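Local coordinates for mevalonate diphosphate decarboxylase (Legionella pneumophila, PDB 3LTO), which probably catalyses the ATP-dependent decarboxylation of mevalonate 5-diphosphate to isopentenyl diphosphate, a step of isoprenoid biosynthesis, at residues His237-Met242 with Val280-Gly285; Lys217-Ala222 with Gln233-Glu238; Lys200-Tyr205 with His243-Thr248. All blocks are in the same frame, centred on the assembly; numbering follows the deposited sequence.

Contact 1. Residues His237-Met242 with Val280-Gly285; sequences HEFLDM and VTMDAG
F239 and M242, one turn apart on helix 228-247, press against V280-A284, where an edge strand of the four-stranded antiparallel sheet runs out into a loop. This is a buried helix-on-sheet contact in the C-terminal domain of a GHMP-type fold, made by van der Waals contact, with no hydrogen bond between the two segments; both helix side chains lie largely on backbone atoms. F239 makes most of the helix's share. Its CG lies between the backbone N and the carbonyl carbon (chi1 83°). The CD2/CE2 side of the ring meets the strand backbone, CD2 of F239 coming 3.5 Å from V280 O and close to T281 CA, while the CD1/CE1 side meets the M282 side chain, with CD1 of F239 3.6 Å from CG of M282. The carbonyl carbon of T281 lies above one face and L240 CG above the opposite one, both displaced toward the rim. M282, a selenomethionine, adds a Met-aromatic contact: its SE sits 4.6 Å from the centroid of the F239 ring, 57° off the ring normal. On the T281 side chain, CG2 packs 3.9 Å from CB of F239. M242, also a selenomethionine, works through its terminal methyl. CG stands opposite the backbone N (chi1 177°) and the chain bends at chi3, bringing CE to 3.4 Å from M282 O and alongside the peptide between D283 and A284. A284 there is the centre of an inverse gamma turn. D283 OD1 forms a salt bridge with K15, whose NZ also hydrogen-bonds M282 O; a sulfate ion lies close to the D283 side chain. Around the contact, V280 packs on V288 and L290 of strand 288-292 and on I267 of helix 258-274, while M282 reaches V288 and, on helix 258-274, T260.

Contact 2. Residues Lys217-Ala222 with Gln233-Glu238; sequences KLLLNA and QICWHE
I234 projects from helix 228-247 into the surface of helix 208-224, forming the apolar seam of an antiparallel helical hairpin in the C-terminal domain. The local axes of 217-222 and 233-238 run at 156° to each other and approach to 10.0 Å, and the closest CA pair, L219 and I234, is 6.4 Å apart. All the contacts across the seam are van der Waals ones. Among the aliphatic groups, the two branches of I234 divide the work: CD1 goes in over the backbone between L218 and L219, with CB of L218 at 3.6 Å and CB of A222 at 4.2 Å, whereas CG2 meets CB of L219. That spread follows from chi1 of -59°, which sets CG1 beside the backbone N and CG2 opposite it. SG of C235 adds a contact with CD1 of L219. Loop residue L13 touches both L219 and C235, and I231, one turn before C235, packs on L219 and A222. The nearest approach of all is made to the helix backbone, where CD1 of I234 stands 3.4 Å from the amide N of L219.

Contact 3. Residues Lys200-Tyr205 with His243-Thr248; sequences KTSPFY and HQLFKT
S202 and T248 bring the two backbones closest, their CA atoms 5.2 Å apart, where the loop between helices 192-198 and 208-224 passes the C-terminal end of helix 228-247. The loop segment leaves a short 3-10 stretch at K200-T201 and bends through an ST turn, in which S202 OG accepts the amide N of F204 at 3.2 Å. S202 CA makes a CA-H...O contact with T248 O, and the ring carbon CD of P203 also lies against that oxygen. Among the side chains, the polar link is a hydroxyl relay. S202 OG donates to T248 OG1, 2.7 Å away, and T248 OG1 in turn donates to Q244 O, four residues back in the chain, on the last part of helix 228-247. A chi1 of 172° places S202 OG beside its own carbonyl carbon, from where it receives F204 N and gives its proton to T248 OG1. T248 OG1 is likewise gripped twice. Van der Waals contacts flank this relay. CD1 of L245 makes an apolar contact with CB of F204 at 3.8 Å and also touches S202 OG, and L245 is backed by V199 and by R208 and R211 of helix 208-224. F204 lays its ring obliquely across the amide of Q244, the two planes 33° apart, with CD2 of F204 3.8 Å from NE2 of Q244. F204 O accepts hydrogen bonds from R211 on helix 208-224 and from T207 just before it. In the relay's last step, T248 OG1 approaches Q244 O at 2.8 Å, tilted 34° from the carbonyl plane.

Helix 228-247 runs through all three contacts. From the N terminus, the chain first passes the loop 200-205, then helix 208-224, then turns back as helix 228-247. Contact 2 closes the short hairpin between these helices and lies within the longer loop that contact 3 closes between 200-205 and 243-248. Contact 1 crosses contact 3: it starts at 237-242, before 243-248, and closes beyond helix 258-274 at strand 279-281. Contacts 1 and 2 share H237 and E238, and V280 also packs on C235 and W236. H243 and F246 touch 282-285 of contact 1. Together the three contacts join loop, helix pair and sheet edge.

Contact 1. Residues His237-Met242 with Val280-Gly285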
# COMPACT_ATOMS: atom_id res chain seq x y z
N HIS A 237 -20.92 0.73 -17.74
CA HIS A 237 -19.78 0.45 -18.59
C HIS A 237 -18.80 -0.48 -17.89
O HIS A 237 -18.27 -1.41 -18.50
CB HIS A 237 -19.09 1.76 -18.98
CG HIS A 237 -19.92 2.64 -19.86
ND1 HIS A 237 -19.68 3.99 -20.01
CD2 HIS A 237 -20.99 2.36 -20.65
CE1 HIS A 237 -20.57 4.50 -20.85
NE2 HIS A 237 -21.37 3.53 -21.25
N GLU A 238 -18.58 -0.24 -16.60
CA GLU A 238 -17.67 -1.05 -15.81
C GLU A 238 -18.03 -2.54 -15.74
O GLU A 238 -17.19 -3.39 -16.07
CB GLU A 238 -17.55 -0.45 -14.40
CG GLU A 238 -16.77 -1.30 -13.40
CD GLU A 238 -15.26 -1.26 -13.59
OE1 GLU A 238 -14.78 -0.66 -14.57
OE2 GLU A 238 -14.55 -1.84 -12.74
N PHE A 239 -19.25 -2.89 -15.34
CA PHE A 239 -19.58 -4.31 -15.24
C PHE A 239 -19.71 -4.99 -16.60
O PHE A 239 -19.39 -6.17 -16.74
CB PHE A 239 -20.84 -4.53 -14.38
CG PHE A 239 -22.16 -4.36 -15.10
CD1 PHE A 239 -22.71 -5.40 -15.84
CD2 PHE A 239 -22.86 -3.17 -15.00
CE1 PHE A 239 -23.96 -5.26 -16.46
CE2 PHE A 239 -24.10 -3.01 -15.62
CZ PHE A 239 -24.65 -4.07 -16.35
N LEU A 240 -20.13 -4.25 -17.62
CA LEU A 240 -20.24 -4.83 -18.95
C LEU A 240 -18.84 -5.14 -19.48
O LEU A 240 -18.63 -6.12 -20.20
CB LEU A 240 -21.00 -3.90 -19.89
CG LEU A 240 -22.51 -3.82 -19.62
CD1 LEU A 240 -23.18 -2.85 -20.60
CD2 LEU A 240 -23.11 -5.20 -19.76
N ASP A 241 -17.87 -4.31 -19.09
CA ASP A 241 -16.48 -4.50 -19.50
C ASP A 241 -16.04 -5.86 -19.00
O ASP A 241 -15.61 -6.72 -19.77
CB ASP A 241 -15.61 -3.42 -18.85
CG ASP A 241 -14.15 -3.50 -19.28
OD1 ASP A 241 -13.74 -4.50 -19.91
OD2 ASP A 241 -13.40 -2.56 -18.97
N MSE A 242 -16.18 -6.06 -17.69
CA MSE A 242 -15.79 -7.32 -17.09
C MSE A 242 -16.48 -8.50 -17.76
O MSE A 242 -15.81 -9.45 -18.14
CB MSE A 242 -16.11 -7.33 -15.59
CG MSE A 242 -15.80 -8.66 -14.92
SE MSE A 242 -15.86 -8.61 -12.99
CE MSE A 242 -17.74 -8.73 -12.72
N VAL A 280 -26.66 0.27 -11.53
CA VAL A 280 -26.65 -1.16 -11.77
C VAL A 280 -25.26 -1.76 -11.92
O VAL A 280 -24.38 -1.17 -12.52
CB VAL A 280 -27.46 -1.48 -13.06
CG1 VAL A 280 -27.57 -2.98 -13.27
CG2 VAL A 280 -28.84 -0.84 -12.97
N THR A 281 -25.08 -2.95 -11.34
CA THR A 281 -23.82 -3.67 -11.43
C THR A 281 -24.07 -5.15 -11.38
O THR A 281 -25.14 -5.60 -10.98
CB THR A 281 -22.87 -3.39 -10.25
OG1 THR A 281 -23.19 -2.14 -9.64
CG2 THR A 281 -21.46 -3.36 -10.74
N MSE A 282 -23.03 -5.89 -11.77
CA MSE A 282 -23.02 -7.33 -11.78
C MSE A 282 -21.62 -7.82 -11.43
O MSE A 282 -20.63 -7.18 -11.79
CB MSE A 282 -23.35 -7.88 -13.16
CG MSE A 282 -24.70 -7.53 -13.72
SE MSE A 282 -24.99 -8.55 -15.35
CE MSE A 282 -25.63 -10.20 -14.55
N ASP A 283 -21.54 -8.94 -10.73
CA ASP A 283 -20.25 -9.54 -10.40
C ASP A 283 -20.08 -10.74 -11.32
O ASP A 283 -20.81 -10.87 -12.30
CB ASP A 283 -20.23 -9.99 -8.94
CG ASP A 283 -20.21 -8.83 -7.98
OD1 ASP A 283 -19.47 -7.85 -8.24
OD2 ASP A 283 -20.94 -8.89 -6.96
N ALA A 284 -19.12 -11.60 -11.03
CA ALA A 284 -18.92 -12.78 -11.86
C ALA A 284 -20.03 -13.74 -11.47
O ALA A 284 -19.79 -14.76 -10.82
CB ALA A 284 -17.54 -13.41 -11.59
N GLY A 285 -21.26 -13.40 -11.86
CA GLY A 285 -22.41 -14.22 -11.54
C GLY A 285 -23.61 -13.77 -12.34
O GLY A 285 -23.54 -12.75 -13.01

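Contact 2. Residues Lys217-Ala222 with Gln233-Glu238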
# COMPACT_ATOMS: atom_id res chain seq x y z
N LYS A 217 -11.75 7.37 -11.85
CA LYS A 217 -11.56 8.81 -11.83
C LYS A 217 -12.87 9.49 -12.21
O LYS A 217 -13.26 10.47 -11.59
CB LYS A 217 -10.46 9.23 -12.82
CG LYS A 217 -10.40 10.74 -13.04
CD LYS A 217 -9.49 11.13 -14.20
CE LYS A 217 -8.03 11.19 -13.78
NZ LYS A 217 -7.77 12.32 -12.85
N LEU A 218 -13.55 8.95 -13.22
CA LEU A 218 -14.82 9.53 -13.66
C LEU A 218 -15.90 9.35 -12.59
O LEU A 218 -16.64 10.28 -12.28
CB LEU A 218 -15.27 8.88 -14.97
CG LEU A 218 -14.41 9.17 -16.21
CD1 LEU A 218 -14.91 8.36 -17.39
CD2 LEU A 218 -14.47 10.66 -16.53
N LEU A 219 -15.97 8.14 -12.03
CA LEU A 219 -16.96 7.84 -11.01
C LEU A 219 -16.79 8.75 -9.78
O LEU A 219 -17.76 9.34 -9.30
CB LEU A 219 -16.83 6.38 -10.59
CG LEU A 219 -17.88 5.87 -9.60
CD1 LEU A 219 -19.28 6.12 -10.16
CD2 LEU A 219 -17.64 4.38 -9.34
N LEU A 220 -15.57 8.86 -9.28
CA LEU A 220 -15.30 9.70 -8.12
C LEU A 220 -15.75 11.14 -8.41
O LEU A 220 -16.34 11.79 -7.55
CB LEU A 220 -13.81 9.67 -7.77
CG LEU A 220 -13.37 8.89 -6.52
CD1 LEU A 220 -14.36 7.81 -6.18
CD2 LEU A 220 -11.98 8.30 -6.75
N ASN A 221 -15.48 11.62 -9.62
CA ASN A 221 -15.89 12.96 -10.01
C ASN A 221 -17.41 13.03 -10.07
O ASN A 221 -18.00 14.07 -9.78
CB ASN A 221 -15.32 13.35 -11.38
CG ASN A 221 -13.84 13.68 -11.33
OD1 ASN A 221 -13.37 14.39 -10.43
ND2 ASN A 221 -13.09 13.19 -12.31
N ALA A 222 -18.04 11.92 -10.44
CA ALA A 222 -19.50 11.87 -10.52
C ALA A 222 -20.07 12.02 -9.11
O ALA A 222 -21.01 12.78 -8.89
CB ALA A 222 -19.96 10.55 -11.13
N GLN A 233 -24.19 5.36 -15.61
CA GLN A 233 -23.52 5.06 -16.87
C GLN A 233 -22.13 4.46 -16.69
O GLN A 233 -21.79 3.46 -17.33
CB GLN A 233 -23.44 6.34 -17.71
CG GLN A 233 -24.79 7.01 -17.90
CD GLN A 233 -24.71 8.32 -18.67
OE1 GLN A 233 -23.85 9.16 -18.40
NE2 GLN A 233 -25.62 8.50 -19.62
N ILE A 234 -21.33 5.06 -15.82
CA ILE A 234 -19.99 4.55 -15.57
C ILE A 234 -20.05 3.13 -15.01
O ILE A 234 -19.37 2.23 -15.50
CB ILE A 234 -19.24 5.45 -14.56
CG1 ILE A 234 -19.14 6.88 -15.11
CG2 ILE A 234 -17.84 4.89 -14.31
CD1 ILE A 234 -18.65 7.88 -14.09
N CYS A 235 -20.87 2.91 -13.98
CA CYS A 235 -20.97 1.57 -13.40
C CYS A 235 -21.47 0.58 -14.44
O CYS A 235 -21.09 -0.60 -14.41
CB CYS A 235 -21.89 1.58 -12.18
SG CYS A 235 -21.19 2.46 -10.75
N TRP A 236 -22.32 1.05 -15.34
CA TRP A 236 -22.87 0.22 -16.40
C TRP A 236 -21.72 -0.24 -17.29
O TRP A 236 -21.55 -1.43 -17.56
CB TRP A 236 -23.88 1.04 -17.20
CG TRP A 236 -24.69 0.30 -18.24
CD1 TRP A 236 -24.40 0.18 -19.58
CD2 TRP A 236 -25.95 -0.35 -18.04
NE1 TRP A 236 -25.41 -0.49 -20.22
CE2 TRP A 236 -26.37 -0.83 -19.30
CE3 TRP A 236 -26.77 -0.57 -16.92
CZ2 TRP A 236 -27.58 -1.53 -19.47
CZ3 TRP A 236 -27.96 -1.26 -17.09
CH2 TRP A 236 -28.36 -1.73 -18.36
N HIS A 237 -20.92 0.73 -17.74
CA HIS A 237 -19.78 0.45 -18.59
C HIS A 237 -18.80 -0.48 -17.89
O HIS A 237 -18.27 -1.41 -18.50
CB HIS A 237 -19.09 1.76 -18.98
CG HIS A 237 -19.92 2.64 -19.86
ND1 HIS A 237 -19.68 3.99 -20.01
CD2 HIS A 237 -20.99 2.36 -20.65
CE1 HIS A 237 -20.57 4.50 -20.85
NE2 HIS A 237 -21.37 3.53 -21.25
N GLU A 238 -18.58 -0.24 -16.60
CA GLU A 238 -17.67 -1.05 -15.81
C GLU A 238 -18.03 -2.54 -15.74
O GLU A 238 -17.19 -3.39 -16.07
CB GLU A 238 -17.55 -0.45 -14.40
CG GLU A 238 -16.77 -1.30 -13.40
CD GLU A 238 -15.26 -1.26 -13.59
OE1 GLU A 238 -14.78 -0.66 -14.57
OE2 GLU A 238 -14.55 -1.84 -12.74

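Contact 3. Residues Lys200-Tyr205 with His243-Thr248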
# COMPACT_ATOMS: atom_id res chain seq x y z
N LYS A 200 -7.90 -14.18 -18.33
CA LYS A 200 -6.54 -13.83 -18.73
C LYS A 200 -6.35 -14.00 -20.24
O LYS A 200 -5.50 -13.34 -20.84
CB LYS A 200 -5.51 -14.69 -17.99
CG LYS A 200 -5.07 -14.14 -16.64
CD LYS A 200 -5.74 -14.84 -15.46
CE LYS A 200 -5.21 -14.31 -14.13
NZ LYS A 200 -5.81 -14.96 -12.91
N THR A 201 -7.15 -14.87 -20.85
CA THR A 201 -7.07 -15.13 -22.28
C THR A 201 -7.81 -14.12 -23.15
O THR A 201 -7.67 -14.11 -24.37
CB THR A 201 -7.58 -16.54 -22.60
OG1 THR A 201 -6.73 -17.51 -21.97
CG2 THR A 201 -7.54 -16.79 -24.10
N SER A 202 -8.62 -13.26 -22.53
CA SER A 202 -9.33 -12.27 -23.31
C SER A 202 -8.33 -11.25 -23.84
O SER A 202 -7.37 -10.90 -23.15
CB SER A 202 -10.37 -11.55 -22.46
OG SER A 202 -10.91 -10.46 -23.19
N PRO A 203 -8.54 -10.75 -25.06
CA PRO A 203 -7.64 -9.76 -25.66
C PRO A 203 -7.73 -8.42 -24.95
O PRO A 203 -6.85 -7.58 -25.08
CB PRO A 203 -8.12 -9.66 -27.11
CG PRO A 203 -8.83 -10.94 -27.34
CD PRO A 203 -9.55 -11.18 -26.04
N PHE A 204 -8.81 -8.23 -24.21
CA PHE A 204 -9.03 -6.97 -23.50
C PHE A 204 -8.56 -7.01 -22.05
O PHE A 204 -8.60 -5.99 -21.35
CB PHE A 204 -10.51 -6.60 -23.55
CG PHE A 204 -11.10 -6.63 -24.94
CD1 PHE A 204 -10.52 -5.92 -25.98
CD2 PHE A 204 -12.26 -7.37 -25.20
CE1 PHE A 204 -11.07 -5.95 -27.27
CE2 PHE A 204 -12.82 -7.40 -26.48
CZ PHE A 204 -12.22 -6.69 -27.52
N TYR A 205 -8.12 -8.17 -21.60
CA TYR A 205 -7.67 -8.32 -20.22
C TYR A 205 -6.45 -7.45 -19.92
O TYR A 205 -6.41 -6.75 -18.91
CB TYR A 205 -7.35 -9.79 -19.95
CG TYR A 205 -6.71 -10.05 -18.60
CD1 TYR A 205 -5.33 -9.97 -18.44
CD2 TYR A 205 -7.49 -10.37 -17.49
CE1 TYR A 205 -4.74 -10.20 -17.21
CE2 TYR A 205 -6.91 -10.60 -16.25
CZ TYR A 205 -5.53 -10.51 -16.12
OH TYR A 205 -4.94 -10.75 -14.90
N HIS A 243 -17.80 -8.44 -17.90
CA HIS A 243 -18.51 -9.55 -18.52
C HIS A 243 -18.08 -9.81 -19.95
O HIS A 243 -18.11 -10.94 -20.39
CB HIS A 243 -20.02 -9.36 -18.39
CG HIS A 243 -20.54 -9.70 -17.03
ND1 HIS A 243 -21.15 -10.91 -16.75
CD2 HIS A 243 -20.45 -9.04 -15.85
CE1 HIS A 243 -21.41 -10.98 -15.46
NE2 HIS A 243 -20.99 -9.86 -14.89
N GLN A 244 -17.68 -8.78 -20.68
CA GLN A 244 -17.22 -8.99 -22.04
C GLN A 244 -15.95 -9.85 -21.98
O GLN A 244 -15.67 -10.61 -22.90
CB GLN A 244 -16.91 -7.66 -22.74
CG GLN A 244 -16.21 -7.84 -24.08
CD GLN A 244 -16.16 -6.57 -24.92
OE1 GLN A 244 -16.77 -6.51 -26.00
NE2 GLN A 244 -15.45 -5.55 -24.44
N LEU A 245 -15.20 -9.71 -20.90
CA LEU A 245 -13.97 -10.49 -20.72
C LEU A 245 -14.29 -11.98 -20.70
O LEU A 245 -13.59 -12.78 -21.32
CB LEU A 245 -13.28 -10.10 -19.41
CG LEU A 245 -12.02 -9.22 -19.42
CD1 LEU A 245 -12.12 -8.09 -20.42
CD2 LEU A 245 -11.81 -8.68 -18.00
N PHE A 246 -15.36 -12.35 -20.01
CA PHE A 246 -15.74 -13.76 -19.93
C PHE A 246 -16.05 -14.34 -21.32
O PHE A 246 -15.60 -15.43 -21.66
CB PHE A 246 -16.96 -13.95 -19.02
CG PHE A 246 -16.85 -13.28 -17.67
CD1 PHE A 246 -15.67 -13.34 -16.94
CD2 PHE A 246 -17.95 -12.62 -17.11
CE1 PHE A 246 -15.58 -12.75 -15.67
CE2 PHE A 246 -17.87 -12.03 -15.85
CZ PHE A 246 -16.68 -12.09 -15.12
N LYS A 247 -16.82 -13.61 -22.12
CA LYS A 247 -17.19 -14.12 -23.44
C LYS A 247 -16.17 -13.93 -24.56
O LYS A 247 -16.41 -14.36 -25.69
CB LYS A 247 -18.54 -13.55 -23.88
CG LYS A 247 -18.52 -12.08 -24.26
CD LYS A 247 -19.90 -11.63 -24.75
CE LYS A 247 -19.86 -10.21 -25.31
NZ LYS A 247 -21.22 -9.71 -25.62
N THR A 248 -15.05 -13.29 -24.27
CA THR A 248 -14.02 -13.11 -25.30
C THR A 248 -12.73 -13.84 -24.95
O THR A 248 -11.69 -13.59 -25.55
CB THR A 248 -13.70 -11.62 -25.55
OG1 THR A 248 -13.31 -11.00 -24.32
CG2 THR A 248 -14.91 -10.88 -26.10